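Local structure of possible adhesin (Caldicellulosiruptor kronotskyensis, 4WA0) at residues Val260-Ser265 with Gln345-Ser350; Leu292-Arg297 with Gly312-Leu317. The protein probably mediates attachment of the extremely thermophilic bacterium to cellulose as a tapirin, of which this chain is the C-terminal beta-helix domain. One frame throughout, in Å; residues are numbered along the deposited sequence.

Contact 1 of 2, residues Val260-Ser265 with Gln345-Ser350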
loop_
_atom_site.group_PDB
_atom_site.type_symbol
_atom_site.label_atom_id
_atom_site.label_comp_id
_atom_site.label_asym_id
_atom_site.label_seq_id
_atom_site.Cartn_x
_atom_site.Cartn_y
_atom_site.Cartn_z
ATOM N N VAL A 260 1.801 -13.525 20.170
ATOM C CA VAL A 260 1.134 -12.263 19.981
ATOM C C VAL A 260 1.410 -11.374 21.203
ATOM O O VAL A 260 1.260 -11.827 22.345
ATOM C CB VAL A 260 -0.359 -12.394 19.598
ATOM C CG1 VAL A 260 -1.117 -13.138 20.652
ATOM C CG2 VAL A 260 -0.994 -11.049 19.316
ATOM N N ILE A 261 1.797 -10.122 20.905
ATOM C CA ILE A 261 1.943 -9.079 21.920
ATOM C C ILE A 261 0.843 -8.064 21.762
ATOM O O ILE A 261 0.651 -7.567 20.667
ATOM C CB ILE A 261 3.309 -8.404 21.744
ATOM C CG1 ILE A 261 4.475 -9.395 21.837
ATOM C CG2 ILE A 261 3.613 -7.334 22.771
ATOM C CD1 ILE A 261 4.545 -10.320 23.034
ATOM N N TYR A 262 0.173 -7.733 22.874
ATOM C CA TYR A 262 -0.910 -6.788 22.884
ATOM C C TYR A 262 -0.442 -5.567 23.683
ATOM O O TYR A 262 0.041 -5.724 24.805
ATOM C CB TYR A 262 -2.086 -7.336 23.616
ATOM C CG TYR A 262 -2.741 -8.558 22.954
ATOM C CD1 TYR A 262 -3.560 -8.407 21.918
ATOM C CD2 TYR A 262 -2.592 -9.816 23.505
ATOM C CE1 TYR A 262 -4.183 -9.526 21.312
ATOM C CE2 TYR A 262 -3.188 -10.938 22.905
ATOM C CZ TYR A 262 -4.006 -10.750 21.845
ATOM O OH TYR A 262 -4.655 -11.819 21.242
ATOM N N GLY A 263 -0.551 -4.386 23.095
ATOM C CA GLY A 263 -0.335 -3.129 23.885
ATOM C C GLY A 263 -1.484 -2.195 23.608
ATOM O O GLY A 263 -1.548 -1.590 22.549
ATOM N N GLU A 264 -2.391 -2.020 24.564
ATOM C CA GLU A 264 -3.505 -1.150 24.308
ATOM C C GLU A 264 -3.083 0.246 23.877
ATOM O O GLU A 264 -3.476 0.746 22.816
ATOM C CB GLU A 264 -4.452 -1.087 25.520
ATOM C CG GLU A 264 -5.573 -0.066 25.406
ATOM C CD GLU A 264 -6.664 -0.411 24.382
ATOM O OE1 GLU A 264 -6.615 -1.505 23.748
ATOM O OE2 GLU A 264 -7.606 0.385 24.205
ATOM N N SER A 265 -2.241 0.869 24.676
ATOM C CA SER A 265 -1.847 2.249 24.399
ATOM C C SER A 265 -0.771 2.472 23.368
ATOM O O SER A 265 -0.697 3.563 22.758
ATOM C CB SER A 265 -1.404 2.915 25.751
ATOM O OG SER A 265 -2.496 2.952 26.680
ATOM N N GLN A 345 -4.577 -17.151 16.040
ATOM C CA GLN A 345 -5.766 -16.588 15.367
ATOM C C GLN A 345 -6.966 -16.550 16.276
ATOM O O GLN A 345 -7.676 -15.535 16.423
ATOM C CB GLN A 345 -6.169 -17.424 14.141
ATOM C CG GLN A 345 -5.243 -17.494 12.922
ATOM C CD GLN A 345 -5.651 -18.546 11.849
ATOM O OE1 GLN A 345 -6.802 -18.632 11.448
ATOM N NE2 GLN A 345 -4.683 -19.354 11.381
ATOM N N GLN A 346 -7.222 -17.656 16.965
ATOM C CA GLN A 346 -8.379 -17.721 17.823
ATOM C C GLN A 346 -8.245 -16.703 18.995
ATOM O O GLN A 346 -9.203 -16.030 19.397
ATOM C CB GLN A 346 -8.527 -19.130 18.366
ATOM C CG GLN A 346 -9.714 -19.326 19.269
ATOM C CD GLN A 346 -11.000 -19.012 18.504
ATOM O OE1 GLN A 346 -11.351 -19.712 17.545
ATOM N NE2 GLN A 346 -11.661 -17.881 18.862
ATOM N N ASP A 347 -7.048 -16.590 19.546
ATOM C CA ASP A 347 -6.789 -15.697 20.706
ATOM C C ASP A 347 -7.058 -14.256 20.308
ATOM O O ASP A 347 -7.649 -13.477 21.067
ATOM C CB ASP A 347 -5.339 -15.799 21.153
ATOM C CG ASP A 347 -5.071 -15.042 22.456
ATOM O OD1 ASP A 347 -5.552 -15.513 23.490
ATOM O OD2 ASP A 347 -4.312 -14.081 22.457
ATOM N N ILE A 348 -6.592 -13.907 19.139
ATOM C CA ILE A 348 -6.738 -12.539 18.618
ATOM C C ILE A 348 -8.198 -12.289 18.329
ATOM O O ILE A 348 -8.743 -11.277 18.777
ATOM C CB ILE A 348 -5.938 -12.350 17.326
ATOM C CG1 ILE A 348 -4.413 -12.399 17.578
ATOM C CG2 ILE A 348 -6.325 -11.021 16.660
ATOM C CD1 ILE A 348 -3.573 -12.574 16.342
ATOM N N GLU A 349 -8.850 -13.225 17.605
ATOM C CA GLU A 349 -10.316 -13.140 17.378
ATOM C C GLU A 349 -11.094 -12.936 18.631
ATOM O O GLU A 349 -12.026 -12.128 18.657
ATOM C CB GLU A 349 -10.837 -14.377 16.576
ATOM C CG GLU A 349 -10.416 -14.269 15.105
ATOM C CD GLU A 349 -10.270 -15.574 14.317
ATOM O OE1 GLU A 349 -10.548 -16.675 14.817
ATOM O OE2 GLU A 349 -9.819 -15.479 13.132
ATOM N N SER A 350 -10.720 -13.622 19.704
ATOM C CA SER A 350 -11.468 -13.566 20.941
ATOM C C SER A 350 -11.298 -12.223 21.614
ATOM O O SER A 350 -12.260 -11.646 22.136
ATOM C CB SER A 350 -11.046 -14.663 21.907
ATOM O OG SER A 350 -11.400 -15.928 21.349
#
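With CG of Tyr262 set beside its own backbone N and CG of Asp347 anti to its backbone N (chi1 -172°), the phenol and the carboxylate are brought together between strand and helix. Tyr262 OH donates a hydrogen bond to Asp347 OD2 at 2.6 Å. The carboxylate oxygen lies at the ring edge, near the ring plane, 3.4 Å from Tyr262 CE2, while the hydroxyl meets OD2 from above the carboxylate plane; the two flat groups are turned 52° against each other. Both ends of this bond have a further partner: Asp347 OD2 is also bonded to Thr249 OG1, and Tyr262 OH to Asn351 ND2, one turn further along the helix. Two hydrogen bonds on OD2 would restrain the carboxylate and are consistent with its charged form.

Apolar groups pack beside the polar pair. Val260 splits its two methyls between the helix residues: CG1 stands 3.8 Å from Asp347 OD2, and CG2 touches Ile348 CG1 at 4.1 Å. The same CG2 sits over one face of the Tyr262 ring, offset toward its rim. Ile348 also reaches the phenol, its CG1 lying 3.7 Å from Tyr262 OH, and the hydroxyl comes up to Ile348 CA as well.

The axes of strand 260-263 and helix 345-350 run 17° from parallel and 10.3 Å apart, so the contact is made mostly by side chains. The C-terminal helix 342-352 thus lies against the outside of a beta-helix face, where strand 258-263 runs between strands 247-251 and 291-296 and Ile348 also touches Ile295.

Contact 2 of 2, residues Leu292-Arg297 with Gly312-Leu317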
loop_
_atom_site.group_PDB
_atom_site.type_symbol
_atom_site.label_atom_id
_atom_site.label_comp_id
_atom_site.label_asym_id
_atom_site.label_seq_id
_atom_site.Cartn_x
_atom_site.Cartn_y
_atom_site.Cartn_z
ATOM N N LEU A 292 6.111 -13.311 15.106
ATOM C CA LEU A 292 5.630 -12.255 16.028
ATOM C C LEU A 292 4.479 -11.451 15.439
ATOM O O LEU A 292 4.563 -10.992 14.333
ATOM C CB LEU A 292 6.800 -11.308 16.294
ATOM C CG LEU A 292 6.604 -10.096 17.210
ATOM C CD1 LEU A 292 6.368 -10.525 18.646
ATOM C CD2 LEU A 292 7.816 -9.226 17.146
ATOM N N HIS A 293 3.424 -11.257 16.241
ATOM C CA HIS A 293 2.271 -10.477 15.861
ATOM C C HIS A 293 2.103 -9.368 16.914
ATOM O O HIS A 293 1.968 -9.673 18.058
ATOM C CB HIS A 293 1.051 -11.352 15.760
ATOM C CG HIS A 293 1.272 -12.500 14.834
ATOM N ND1 HIS A 293 1.169 -12.341 13.483
ATOM C CD2 HIS A 293 1.710 -13.761 15.037
ATOM C CE1 HIS A 293 1.529 -13.461 12.877
ATOM N NE2 HIS A 293 1.877 -14.326 13.795
ATOM N N LEU A 294 2.155 -8.116 16.474
ATOM C CA LEU A 294 2.113 -6.963 17.371
ATOM C C LEU A 294 0.752 -6.318 17.125
ATOM O O LEU A 294 0.411 -5.969 15.972
ATOM C CB LEU A 294 3.208 -5.971 16.978
ATOM C CG LEU A 294 4.645 -6.445 17.172
ATOM C CD1 LEU A 294 5.605 -5.401 16.607
ATOM C CD2 LEU A 294 5.019 -6.863 18.590
ATOM N N ILE A 295 -0.031 -6.150 18.185
ATOM C CA ILE A 295 -1.377 -5.582 18.100
ATOM C C ILE A 295 -1.525 -4.480 19.146
ATOM O O ILE A 295 -1.264 -4.726 20.332
ATOM C CB ILE A 295 -2.449 -6.648 18.307
ATOM C CG1 ILE A 295 -2.156 -7.885 17.404
ATOM C CG2 ILE A 295 -3.823 -6.059 18.056
ATOM C CD1 ILE A 295 -3.257 -8.845 17.322
ATOM N N SER A 296 -1.863 -3.292 18.656
ATOM C CA SER A 296 -1.976 -2.084 19.487
ATOM C C SER A 296 -3.151 -1.202 19.107
ATOM O O SER A 296 -3.720 -1.274 17.938
ATOM C CB SER A 296 -0.655 -1.367 19.397
ATOM O OG SER A 296 -0.583 -0.343 20.381
ATOM N N ARG A 297 -3.558 -0.307 20.035
ATOM C CA ARG A 297 -4.407 0.806 19.629
ATOM C C ARG A 297 -3.678 2.119 19.669
ATOM O O ARG A 297 -4.302 3.170 19.593
ATOM C CB ARG A 297 -5.692 0.907 20.488
ATOM C CG ARG A 297 -6.620 -0.275 20.273
ATOM C CD ARG A 297 -8.022 0.019 20.742
ATOM N NE ARG A 297 -9.022 -0.960 20.332
ATOM C CZ ARG A 297 -9.362 -2.061 20.992
ATOM N NH1 ARG A 297 -8.734 -2.459 22.066
ATOM N NH2 ARG A 297 -10.357 -2.815 20.507
ATOM N N GLY A 312 5.920 -12.128 10.743
ATOM C CA GLY A 312 4.658 -11.990 11.373
ATOM C C GLY A 312 3.721 -10.965 10.811
ATOM O O GLY A 312 3.476 -10.928 9.613
ATOM N N SER A 313 3.223 -10.093 11.682
ATOM C CA SER A 313 2.314 -9.061 11.248
ATOM C C SER A 313 2.165 -7.999 12.318
ATOM O O SER A 313 2.511 -8.218 13.507
ATOM C CB SER A 313 0.949 -9.682 10.835
ATOM O OG SER A 313 0.171 -10.099 11.969
ATOM N N ILE A 314 1.622 -6.874 11.882
ATOM C CA ILE A 314 1.338 -5.662 12.710
ATOM C C ILE A 314 -0.085 -5.220 12.484
ATOM O O ILE A 314 -0.506 -4.972 11.320
ATOM C CB ILE A 314 2.300 -4.486 12.352
ATOM C CG1 ILE A 314 3.679 -4.910 12.597
ATOM C CG2 ILE A 314 1.868 -3.216 13.057
ATOM C CD1 ILE A 314 4.640 -3.933 11.972
ATOM N N ILE A 315 -0.861 -5.086 13.589
ATOM C CA ILE A 315 -2.276 -4.719 13.535
ATOM C C ILE A 315 -2.542 -3.591 14.486
ATOM O O ILE A 315 -2.247 -3.716 15.674
ATOM C CB ILE A 315 -3.179 -5.917 13.875
ATOM C CG1 ILE A 315 -2.951 -7.012 12.855
ATOM C CG2 ILE A 315 -4.676 -5.511 13.860
ATOM C CD1 ILE A 315 -3.508 -8.338 13.232
ATOM N N SER A 316 -3.065 -2.491 13.960
ATOM C CA SER A 316 -3.498 -1.422 14.815
ATOM C C SER A 316 -5.006 -1.356 14.749
ATOM O O SER A 316 -5.602 -1.401 13.660
ATOM C CB SER A 316 -2.980 -0.109 14.278
ATOM O OG SER A 316 -3.805 0.996 14.714
ATOM N N LEU A 317 -5.610 -1.184 15.911
ATOM C CA LEU A 317 -7.057 -1.159 16.048
ATOM C C LEU A 317 -7.463 0.112 16.748
ATOM O O LEU A 317 -8.595 0.185 17.220
ATOM C CB LEU A 317 -7.558 -2.401 16.846
ATOM C CG LEU A 317 -7.323 -3.761 16.172
ATOM C CD1 LEU A 317 -7.784 -4.898 17.041
ATOM C CD2 LEU A 317 -7.979 -3.778 14.839
#
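Leu292 O accepts the first rung of a parallel ladder from Ser313 N at 3.1 Å, and Gly312 CA approaches the same oxygen in a CA-H...O contact. Gly312 adopts a positive phi (146°), which suits glycine, where the chain turns a corner. His293 follows, with CG beside its backbone N (chi1 -55°), which swings the imidazole toward the neighbouring strand: ND1 and Ser313 OG are hydrogen-bonded at 2.9 Å, nearly straight at 171°, the hydroxyl in the ring plane at its edge. NE2 is held by Gln291 OE1, so both ring nitrogens are engaged.

Leu294 takes Ser313 O through its N and gives its own O to Ile315 N at 2.8 Å. On the face shared with His293, Ile295 and Ile315 run alongside each other with the same heading, their CD1 methyls 4.1 Å apart; Ile295 CG2 also meets Leu317 CD1 at 4.3 Å. Ser296 N bonds to Ile315 O, and Ser296 O to Leu317 N at 2.8 Å. Beyond the strand end, the extended Arg297 side chain passes Leu317, with only a weak bond from NE to Leu317 O at 3.3 Å; its NH1 is paired with Glu264.

This in-register pairing of successive coils is the parallel stacking of a beta-helix. Strand 258-263 continues it beyond 291-296, Phe321 of strand 320-325 packs against Ile314 and Ser316, and helix 342-352 touches Ile295 on the opposite face and Leu317 just past the strand end.

How the contacts relate
Contacts 1 and 2 have centres 8 Å apart and share one beta-helix face, in which strands 258-263 and 291-296 are neighbours; in sequence, both segments of contact 2 fall between those of contact 1. A salt bridge, Glu264 OE1 to Arg297 NH1 at 2.9 Å, and a probable hydrogen bond, Gly263 O to Ser296 OG at 2.7 Å, join them at and just past the strand ends. Val260 CG2 adds packing against Ile295 CD1 at 3.7 Å. The magnesium ion lies nearer contact 1: about 9 Å from the side chain of Tyr262, against about 12 Å from that of Leu294. Neither contact supplies its ligands, which come from Asp239, Val241, Ser243, Leu246 and Glu275.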